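Local coordinates for protein diaminopimelate decarboxylase (Aquifex aeolicus, PDB 2P3E) that probably catalyses the pyridoxal-phosphate-dependent decarboxylation of meso-diaminopimelate to L-lysine, the last step of lysine biosynthesis, at residues F379-E393 with I404-P416. Sequence-based numbering, arbitrary orientation.
Sequences FAMSSHYNMRPRAAE and IRKRENYDYIVEP
Glu393 and Arg405 form an antiparallel hydrogen-bonded pair, Glu393 N donating to Arg405 O at 2.9 Å, while Ile404 N and Arg405 N both reach Glu393 O from the same face of its carbonyl, a classic beta bulge. Beyond the pair the chains stay side by side, linked by a weak Glu408 N to Arg390 O bond and by water 2, which ties Ala391 O to Lys406 O and Arg405 NE.

Glu408 is the hub. Glu408 OE1 takes His384 NE2 at 2.6 Å, close to the imidazole plane, and on the opposite face of the carboxylate the backbone N of Arg390 at 3.0 Å. Arg390 comes side-on, its chain bent at chi3 (-68°), so that NE (2.8 Å) and NH2 both meet Glu408 OE2 on the syn side in the guanidinium plane. Arg405 NH2 takes the anti lone pair of Glu408 OE2 at 2.7 Å. The shared carboxylate probably offsets the closeness of the two guanidinium groups, whose planes stand 87° apart. NH1 of Arg390 donates to Ser382 O, further fixing its rotation.

CZ of Phe379 sits over one face of the Arg405 guanidinium, 3.2 Å from Arg405 NE. Ile413 lays CG1 over a face of the His384 ring in a CH-pi contact, 3.8 Å from the centroid, and sets CG2 against Met387 SD. Pro389 packs its CG on Tyr410 CD1 at 3.5 Å. Asn409 N-caps the helix 410-414, its OD1 accepting from Tyr412 N.

His384 ND1 bonds to Arg390 of the second subunit, and Tyr412 OH to Tyr412 O of that subunit. The buried salt-bridge network Arg390-Glu408-Arg405 thus joins the loop leading into strand 392-397 to the end of strand 400-405 and the loop before helix 410-414, at the base of this beta-domain hairpin and at the dimer interface of this class-II decarboxylase.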
ATOM      1  N   PHE B 379       3.234   1.645   9.422  1.00  8.94           N
ATOM      2  CA  PHE B 379       2.707   0.295   9.342  1.00  9.47           C
ATOM      3  C   PHE B 379       1.278   0.266   8.787  1.00  9.47           C
ATOM      4  O   PHE B 379       0.901  -0.680   8.098  1.00 10.18           O
ATOM      5  CB  PHE B 379       2.733  -0.436  10.703  1.00  9.26           C
ATOM      6  CG  PHE B 379       2.509  -1.919  10.566  1.00  9.54           C
ATOM      7  CD1 PHE B 379       3.592  -2.786  10.425  1.00 11.51           C
ATOM      8  CD2 PHE B 379       1.215  -2.444  10.524  1.00  8.85           C
ATOM      9  CE1 PHE B 379       3.393  -4.175  10.277  1.00 10.50           C
ATOM     10  CE2 PHE B 379       1.003  -3.830  10.349  1.00  9.55           C
ATOM     11  CZ  PHE B 379       2.096  -4.690  10.224  1.00  8.96           C
ATOM     12  N   ALA B 380       0.492   1.293   9.085  1.00  9.80           N
ATOM     13  CA  ALA B 380      -0.908   1.368   8.666  1.00 10.95           C
ATOM     14  C   ALA B 380      -1.093   1.202   7.137  1.00 11.50           C
ATOM     15  O   ALA B 380      -2.109   0.662   6.688  1.00 11.03           O
ATOM     16  CB  ALA B 380      -1.563   2.672   9.167  1.00 10.46           C
ATOM     17  N   MET B 381      -0.098   1.641   6.361  1.00 11.61           N
ATOM     18  CA  MET B 381      -0.156   1.558   4.891  1.00 13.01           C
ATOM     19  C   MET B 381       0.752   0.459   4.319  1.00 12.45           C
ATOM     20  O   MET B 381       0.907   0.351   3.109  1.00 12.78           O
ATOM     21  CB  MET B 381       0.176   2.919   4.258  1.00 12.78           C
ATOM     22  CG  MET B 381      -0.706   4.061   4.781  1.00 15.64           C
ATOM     23  SD  MET B 381      -0.415   5.648   3.935  1.00 17.88           S
ATOM     24  CE  MET B 381      -1.491   5.488   2.537  1.00 18.81           C
ATOM     25  N   SER B 382       1.326  -0.359   5.203  1.00 11.59           N
ATOM     26  CA  SER B 382       2.207  -1.462   4.823  1.00 11.37           C
ATOM     27  C   SER B 382       1.446  -2.604   4.120  1.00 11.01           C
ATOM     28  O   SER B 382       0.325  -3.002   4.534  1.00 11.10           O
ATOM     29  CB  SER B 382       2.943  -1.976   6.073  1.00 10.48           C
ATOM     30  OG  SER B 382       3.858  -3.003   5.758  1.00 12.83           O
ATOM     31  N   SER B 383       2.045  -3.109   3.038  1.00 10.63           N
ATOM     32  CA  SER B 383       1.404  -4.127   2.198  1.00 10.51           C
ATOM     33  C   SER B 383       2.288  -5.376   2.115  1.00 10.63           C
ATOM     34  O   SER B 383       3.312  -5.492   2.827  1.00 10.09           O
ATOM     35  CB  SER B 383       1.140  -3.566   0.788  1.00 10.27           C
ATOM     36  OG  SER B 383       2.375  -3.442   0.081  1.00 12.62           O
ATOM     37  N   HIS B 384       1.876  -6.310   1.250  1.00 10.01           N
ATOM     38  CA  HIS B 384       2.614  -7.537   0.983  1.00 10.14           C
ATOM     39  C   HIS B 384       3.181  -7.579  -0.426  1.00 10.62           C
ATOM     40  O   HIS B 384       3.528  -8.646  -0.930  1.00 10.41           O
ATOM     41  CB  HIS B 384       1.720  -8.772   1.209  1.00  9.90           C
ATOM     42  CG  HIS B 384       1.323  -8.950   2.638  1.00 10.89           C
ATOM     43  ND1 HIS B 384       0.016  -9.139   3.035  1.00 11.15           N
ATOM     44  CD2 HIS B 384       2.067  -8.933   3.768  1.00 10.56           C
ATOM     45  CE1 HIS B 384      -0.024  -9.266   4.352  1.00 11.97           C
ATOM     46  NE2 HIS B 384       1.205  -9.122   4.821  1.00 10.67           N
ATOM     47  N   TYR B 385       3.312  -6.407  -1.041  1.00 11.15           N
ATOM     48  CA  TYR B 385       3.855  -6.319  -2.380  1.00 11.45           C
ATOM     49  C   TYR B 385       5.180  -7.082  -2.483  1.00 11.80           C
ATOM     50  O   TYR B 385       6.026  -7.002  -1.575  1.00 11.45           O
ATOM     51  CB  TYR B 385       3.985  -4.836  -2.776  1.00 12.48           C
ATOM     52  CG  TYR B 385       4.275  -4.600  -4.232  1.00 13.55           C
ATOM     53  CD1 TYR B 385       3.724  -5.420  -5.223  1.00 13.96           C
ATOM     54  CD2 TYR B 385       5.094  -3.527  -4.632  1.00 16.28           C
ATOM     55  CE1 TYR B 385       4.003  -5.205  -6.581  1.00 14.54           C
ATOM     56  CE2 TYR B 385       5.366  -3.298  -5.973  1.00 17.18           C
ATOM     57  CZ  TYR B 385       4.820  -4.140  -6.939  1.00 17.37           C
ATOM     58  OH  TYR B 385       5.106  -3.894  -8.267  1.00 17.89           O
ATOM     59  N   ASN B 386       5.336  -7.857  -3.565  1.00 11.71           N
ATOM     60  CA  ASN B 386       6.495  -8.717  -3.772  1.00 12.32           C
ATOM     61  C   ASN B 386       6.544  -9.884  -2.768  1.00 12.37           C
ATOM     62  O   ASN B 386       7.606 -10.451  -2.520  1.00 12.35           O
ATOM     63  CB  ASN B 386       7.817  -7.912  -3.730  1.00 12.02           C
ATOM     64  CG  ASN B 386       8.010  -6.955  -4.928  1.00 13.89           C
ATOM     65  OD1 ASN B 386       9.064  -6.357  -5.046  1.00 15.44           O
ATOM     66  ND2 ASN B 386       7.011  -6.828  -5.816  1.00 15.88           N
ATOM     67  N   MET B 387       5.388 -10.240  -2.196  1.00 11.75           N
ATOM     68  CA  MET B 387       5.307 -11.358  -1.244  1.00 12.12           C
ATOM     69  C   MET B 387       6.242 -11.133  -0.049  1.00 12.34           C
ATOM     70  O   MET B 387       6.880 -12.067   0.438  1.00 12.11           O
ATOM     71  CB  MET B 387       5.594 -12.703  -1.950  1.00 12.32           C
ATOM     72  CG  MET B 387       4.384 -13.346  -2.594  1.00 13.11           C
ATOM     73  SD  MET B 387       3.123 -13.864  -1.383  1.00 15.21           S
ATOM     74  CE  MET B 387       4.034 -15.137  -0.496  1.00 16.98           C
ATOM     75  N   ARG B 388       6.306  -9.889   0.427  1.00 12.09           N
ATOM     76  CA  ARG B 388       7.152  -9.548   1.552  1.00 13.68           C
ATOM     77  C   ARG B 388       6.347  -9.499   2.843  1.00 13.02           C
ATOM     78  O   ARG B 388       5.441  -8.681   2.969  1.00 12.16           O
ATOM     79  CB  ARG B 388       7.863  -8.200   1.312  1.00 14.13           C
ATOM     80  CG  ARG B 388       8.752  -8.219   0.064  1.00 17.40           C
ATOM     81  CD  ARG B 388       9.796  -7.100   0.035  1.00 19.25           C
ATOM     82  NE  ARG B 388      10.993  -7.490   0.789  1.00 27.20           N
ATOM     83  CZ  ARG B 388      12.024  -8.228   0.335  1.00 30.34           C
ATOM     84  NH1 ARG B 388      12.105  -8.668  -0.929  1.00 27.03           N
ATOM     85  NH2 ARG B 388      13.020  -8.512   1.181  1.00 32.15           N
ATOM     86  N   PRO B 389       6.667 -10.391   3.808  1.00 13.31           N
ATOM     87  CA  PRO B 389       5.977 -10.315   5.097  1.00 13.21           C
ATOM     88  C   PRO B 389       6.284  -8.983   5.776  1.00 12.60           C
ATOM     89  O   PRO B 389       7.397  -8.440   5.632  1.00 11.46           O
ATOM     90  CB  PRO B 389       6.588 -11.460   5.911  1.00 13.28           C
ATOM     91  CG  PRO B 389       7.171 -12.401   4.898  1.00 14.81           C
ATOM     92  CD  PRO B 389       7.627 -11.506   3.752  1.00 13.56           C
ATOM     93  N   ARG B 390       5.298  -8.464   6.494  1.00 11.89           N
ATOM     94  CA  ARG B 390       5.449  -7.187   7.176  1.00 11.94           C
ATOM     95  C   ARG B 390       6.267  -7.309   8.464  1.00 12.22           C
ATOM     96  O   ARG B 390       6.480  -8.409   8.996  1.00 12.50           O
ATOM     97  CB  ARG B 390       4.089  -6.530   7.441  1.00 10.62           C
ATOM     98  CG  ARG B 390       3.334  -6.182   6.143  1.00 12.23           C
ATOM     99  CD  ARG B 390       1.992  -5.517   6.401  1.00 11.32           C
ATOM    100  NE  ARG B 390       1.023  -6.443   7.011  1.00 13.35           N
ATOM    101  CZ  ARG B 390      -0.298  -6.307   6.930  1.00 14.42           C
ATOM    102  NH1 ARG B 390      -0.818  -5.278   6.263  1.00 14.27           N
ATOM    103  NH2 ARG B 390      -1.103  -7.193   7.516  1.00 12.04           N
ATOM    104  N   ALA B 391       6.735  -6.158   8.930  1.00 12.20           N
ATOM    105  CA  ALA B 391       7.701  -6.058  10.014  1.00 11.72           C
ATOM    106  C   ALA B 391       7.106  -6.461  11.352  1.00 11.30           C
ATOM    107  O   ALA B 391       5.893  -6.324  11.567  1.00 10.63           O
ATOM    108  CB  ALA B 391       8.196  -4.618  10.102  1.00 12.34           C
ATOM    109  N   ALA B 392       7.979  -6.905  12.269  1.00 10.93           N
ATOM    110  CA  ALA B 392       7.607  -7.010  13.689  1.00 11.05           C
ATOM    111  C   ALA B 392       7.429  -5.582  14.241  1.00 10.48           C
ATOM    112  O   ALA B 392       8.010  -4.628  13.711  1.00  9.02           O
ATOM    113  CB  ALA B 392       8.682  -7.755  14.485  1.00 10.90           C
ATOM    114  N   GLU B 393       6.614  -5.462  15.288  1.00  9.83           N
ATOM    115  CA  GLU B 393       6.462  -4.217  16.020  1.00 10.72           C
ATOM    116  C   GLU B 393       6.764  -4.439  17.519  1.00 10.45           C
ATOM    117  O   GLU B 393       6.249  -5.358  18.132  1.00 10.15           O
ATOM    118  CB  GLU B 393       5.041  -3.682  15.874  1.00  9.73           C
ATOM    119  CG  GLU B 393       4.676  -3.196  14.444  1.00 11.30           C
ATOM    120  CD  GLU B 393       3.252  -2.607  14.381  1.00 11.37           C
ATOM    121  OE1 GLU B 393       2.257  -3.347  14.642  1.00 10.53           O
ATOM    122  OE2 GLU B 393       3.112  -1.407  14.064  1.00 11.51           O
ATOM    123  N   ILE B 404       4.679  -6.359  20.294  1.00 12.85           N
ATOM    124  CA  ILE B 404       3.258  -6.002  20.098  1.00 11.90           C
ATOM    125  C   ILE B 404       2.678  -6.420  18.708  1.00 11.93           C
ATOM    126  O   ILE B 404       1.459  -6.372  18.487  1.00 12.05           O
ATOM    127  CB  ILE B 404       2.966  -4.504  20.447  1.00 11.97           C
ATOM    128  CG1 ILE B 404       3.817  -3.561  19.581  1.00 12.00           C
ATOM    129  CG2 ILE B 404       3.213  -4.240  21.942  1.00 11.59           C
ATOM    130  CD1 ILE B 404       3.289  -2.140  19.518  1.00 13.07           C
ATOM    131  N   ARG B 405       3.553  -6.875  17.818  1.00 11.54           N
ATOM    132  CA  ARG B 405       3.144  -7.597  16.605  1.00 12.14           C
ATOM    133  C   ARG B 405       4.276  -8.508  16.159  1.00 11.95           C
ATOM    134  O   ARG B 405       5.384  -8.042  15.920  1.00 12.04           O
ATOM    135  CB  ARG B 405       2.763  -6.636  15.463  1.00 11.75           C
ATOM    136  CG  ARG B 405       2.072  -7.372  14.296  1.00 10.82           C
ATOM    137  CD  ARG B 405       1.734  -6.459  13.117  1.00 11.23           C
ATOM    138  NE  ARG B 405       1.236  -7.270  11.993  1.00 10.74           N
ATOM    139  CZ  ARG B 405      -0.047  -7.443  11.685  1.00  9.30           C
ATOM    140  NH1 ARG B 405      -1.007  -6.852  12.385  1.00  9.67           N
ATOM    141  NH2 ARG B 405      -0.369  -8.182  10.628  1.00 11.01           N
ATOM    142  N   LYS B 406       3.998  -9.808  16.062  1.00 12.62           N
ATOM    143  CA  LYS B 406       4.994 -10.762  15.559  1.00 13.59           C
ATOM    144  C   LYS B 406       5.253 -10.459  14.087  1.00 13.54           C
ATOM    145  O   LYS B 406       4.351  -9.995  13.370  1.00 12.51           O
ATOM    146  CB  LYS B 406       4.497 -12.201  15.683  1.00 14.58           C
ATOM    147  CG  LYS B 406       4.291 -12.695  17.150  1.00 17.22           C
ATOM    148  CD  LYS B 406       3.663 -14.129  17.156  1.00 18.68           C
ATOM    149  CE  LYS B 406       2.225 -14.135  16.592  1.00 21.97           C
ATOM    150  NZ  LYS B 406       1.437 -15.387  16.917  1.00 23.50           N
ATOM    151  N   ARG B 407       6.481 -10.718  13.654  1.00 13.02           N
ATOM    152  CA  ARG B 407       6.796 -10.701  12.235  1.00 12.87           C
ATOM    153  C   ARG B 407       5.951 -11.760  11.529  1.00 13.15           C
ATOM    154  O   ARG B 407       5.820 -12.892  12.012  1.00 12.79           O
ATOM    155  CB  ARG B 407       8.279 -10.986  12.020  1.00 12.79           C
ATOM    156  CG  ARG B 407       8.778 -10.774  10.580  1.00 12.73           C
ATOM    157  CD  ARG B 407      10.301 -10.944  10.504  1.00 12.65           C
ATOM    158  NE  ARG B 407      10.947 -10.044  11.465  1.00 12.72           N
ATOM    159  CZ  ARG B 407      11.167  -8.742  11.261  1.00 12.03           C
ATOM    160  NH1 ARG B 407      10.789  -8.153  10.116  1.00  9.43           N
ATOM    161  NH2 ARG B 407      11.724  -8.018  12.220  1.00 10.21           N
ATOM    162  N   GLU B 408       5.384 -11.381  10.389  1.00 12.44           N
ATOM    163  CA  GLU B 408       4.625 -12.302   9.550  1.00 12.91           C
ATOM    164  C   GLU B 408       5.570 -13.274   8.855  1.00 13.57           C
ATOM    165  O   GLU B 408       6.769 -13.024   8.756  1.00 13.57           O
ATOM    166  CB  GLU B 408       3.834 -11.499   8.506  1.00 12.41           C
ATOM    167  CG  GLU B 408       2.768 -10.611   9.136  1.00 11.82           C
ATOM    168  CD  GLU B 408       2.226  -9.563   8.173  1.00 11.42           C
ATOM    169  OE1 GLU B 408       2.604  -9.588   6.988  1.00 10.70           O
ATOM    170  OE2 GLU B 408       1.391  -8.752   8.600  1.00 12.12           O
ATOM    171  N   ASN B 409       5.011 -14.378   8.380  1.00 14.38           N
ATOM    172  CA  ASN B 409       5.712 -15.283   7.494  1.00 14.27           C
ATOM    173  C   ASN B 409       4.945 -15.408   6.182  1.00 14.52           C
ATOM    174  O   ASN B 409       3.871 -14.832   6.043  1.00 13.47           O
ATOM    175  CB  ASN B 409       5.939 -16.638   8.182  1.00 15.14           C
ATOM    176  CG  ASN B 409       4.644 -17.295   8.646  1.00 17.17           C
ATOM    177  OD1 ASN B 409       3.546 -17.040   8.126  1.00 16.15           O
ATOM    178  ND2 ASN B 409       4.777 -18.180   9.626  1.00 19.41           N
ATOM    179  N   TYR B 410       5.506 -16.125   5.206  1.00 14.05           N
ATOM    180  CA  TYR B 410       4.858 -16.274   3.895  1.00 13.81           C
ATOM    181  C   TYR B 410       3.470 -16.912   3.981  1.00 13.84           C
ATOM    182  O   TYR B 410       2.552 -16.520   3.243  1.00 12.46           O
ATOM    183  CB  TYR B 410       5.740 -17.096   2.947  1.00 13.54           C
ATOM    184  CG  TYR B 410       7.160 -16.589   2.813  1.00 14.32           C
ATOM    185  CD1 TYR B 410       7.439 -15.212   2.752  1.00 13.51           C
ATOM    186  CD2 TYR B 410       8.222 -17.483   2.704  1.00 15.25           C
ATOM    187  CE1 TYR B 410       8.755 -14.753   2.633  1.00 14.09           C
ATOM    188  CE2 TYR B 410       9.533 -17.034   2.572  1.00 15.26           C
ATOM    189  CZ  TYR B 410       9.784 -15.664   2.533  1.00 15.36           C
ATOM    190  OH  TYR B 410      11.079 -15.223   2.395  1.00 15.59           O
ATOM    191  N   ASP B 411       3.335 -17.902   4.871  1.00 12.69           N
ATOM    192  CA  ASP B 411       2.080 -18.590   5.037  1.00 13.35           C
ATOM    193  C   ASP B 411       0.963 -17.594   5.365  1.00 12.52           C
ATOM    194  O   ASP B 411      -0.145 -17.737   4.866  1.00 12.16           O
ATOM    195  CB  ASP B 411       2.165 -19.643   6.147  1.00 13.72           C
ATOM    196  CG  ASP B 411       2.870 -20.952   5.695  1.00 18.69           C
ATOM    197  OD1 ASP B 411       3.115 -21.148   4.479  1.00 17.01           O
ATOM    198  OD2 ASP B 411       3.150 -21.775   6.596  1.00 20.92           O
ATOM    199  N   TYR B 412       1.262 -16.611   6.217  1.00 11.88           N
ATOM    200  CA  TYR B 412       0.261 -15.594   6.624  1.00 12.01           C
ATOM    201  C   TYR B 412      -0.304 -14.796   5.445  1.00 11.90           C
ATOM    202  O   TYR B 412      -1.520 -14.558   5.356  1.00 12.33           O
ATOM    203  CB  TYR B 412       0.878 -14.628   7.648  1.00 12.46           C
ATOM    204  CG  TYR B 412      -0.001 -13.411   7.955  1.00 11.10           C
ATOM    205  CD1 TYR B 412      -1.014 -13.491   8.912  1.00 12.22           C
ATOM    206  CD2 TYR B 412       0.192 -12.202   7.279  1.00 10.58           C
ATOM    207  CE1 TYR B 412      -1.833 -12.373   9.214  1.00 13.91           C
ATOM    208  CE2 TYR B 412      -0.614 -11.077   7.548  1.00 12.26           C
ATOM    209  CZ  TYR B 412      -1.613 -11.162   8.517  1.00 13.55           C
ATOM    210  OH  TYR B 412      -2.402 -10.072   8.792  1.00 12.62           O
ATOM    211  N   ILE B 413       0.585 -14.381   4.549  1.00 11.99           N
ATOM    212  CA  ILE B 413       0.203 -13.627   3.340  1.00 12.35           C
ATOM    213  C   ILE B 413      -0.854 -14.385   2.516  1.00 12.19           C
ATOM    214  O   ILE B 413      -1.851 -13.796   2.085  1.00 12.36           O
ATOM    215  CB  ILE B 413       1.432 -13.270   2.457  1.00 12.49           C
ATOM    216  CG1 ILE B 413       2.477 -12.472   3.261  1.00 13.32           C
ATOM    217  CG2 ILE B 413       1.006 -12.466   1.197  1.00 12.53           C
ATOM    218  CD1 ILE B 413       3.820 -12.279   2.519  1.00 12.83           C
ATOM    219  N   VAL B 414      -0.627 -15.680   2.292  1.00 12.65           N
ATOM    220  CA  VAL B 414      -1.512 -16.453   1.403  1.00 13.06           C
ATOM    221  C   VAL B 414      -2.510 -17.372   2.130  1.00 13.26           C
ATOM    222  O   VAL B 414      -3.208 -18.159   1.487  1.00 13.62           O
ATOM    223  CB  VAL B 414      -0.696 -17.254   0.338  1.00 13.49           C
ATOM    224  CG1 VAL B 414       0.084 -16.278  -0.567  1.00 13.50           C
ATOM    225  CG2 VAL B 414       0.253 -18.228   1.001  1.00 13.06           C
ATOM    226  N   GLU B 415      -2.585 -17.265   3.457  1.00 14.01           N
ATOM    227  CA  GLU B 415      -3.470 -18.130   4.258  1.00 15.14           C
ATOM    228  C   GLU B 415      -4.931 -18.179   3.763  1.00 14.94           C
ATOM    229  O   GLU B 415      -5.514 -19.264   3.703  1.00 14.82           O
ATOM    230  CB  GLU B 415      -3.372 -17.803   5.760  1.00 15.20           C
ATOM    231  CG  GLU B 415      -4.071 -18.848   6.690  1.00 18.57           C
ATOM    232  CD  GLU B 415      -5.572 -18.621   6.875  0.80 22.39           C
ATOM    233  OE1 GLU B 415      -6.066 -17.521   6.542  1.00 24.77           O
ATOM    234  OE2 GLU B 415      -6.270 -19.549   7.363  0.60 23.59           O
ATOM    235  N   PRO B 416      -5.532 -17.020   3.399  1.00 15.21           N
ATOM    236  CA  PRO B 416      -6.904 -17.045   2.853  1.00 15.46           C
ATOM    237  C   PRO B 416      -7.076 -17.763   1.504  1.00 16.24           C
ATOM    238  O   PRO B 416      -8.216 -17.969   1.066  1.00 16.02           O
ATOM    239  CB  PRO B 416      -7.242 -15.555   2.720  1.00 15.83           C
ATOM    240  CG  PRO B 416      -6.378 -14.908   3.800  1.00 15.76           C
ATOM    241  CD  PRO B 416      -5.082 -15.629   3.616  1.00 15.14           C
TER
HETATM  242  O   HOH W   1       9.529  -8.923   7.658  1.00 19.19           O
HETATM  243  O   HOH W   2       3.826  -8.284  11.300  1.00 11.97           O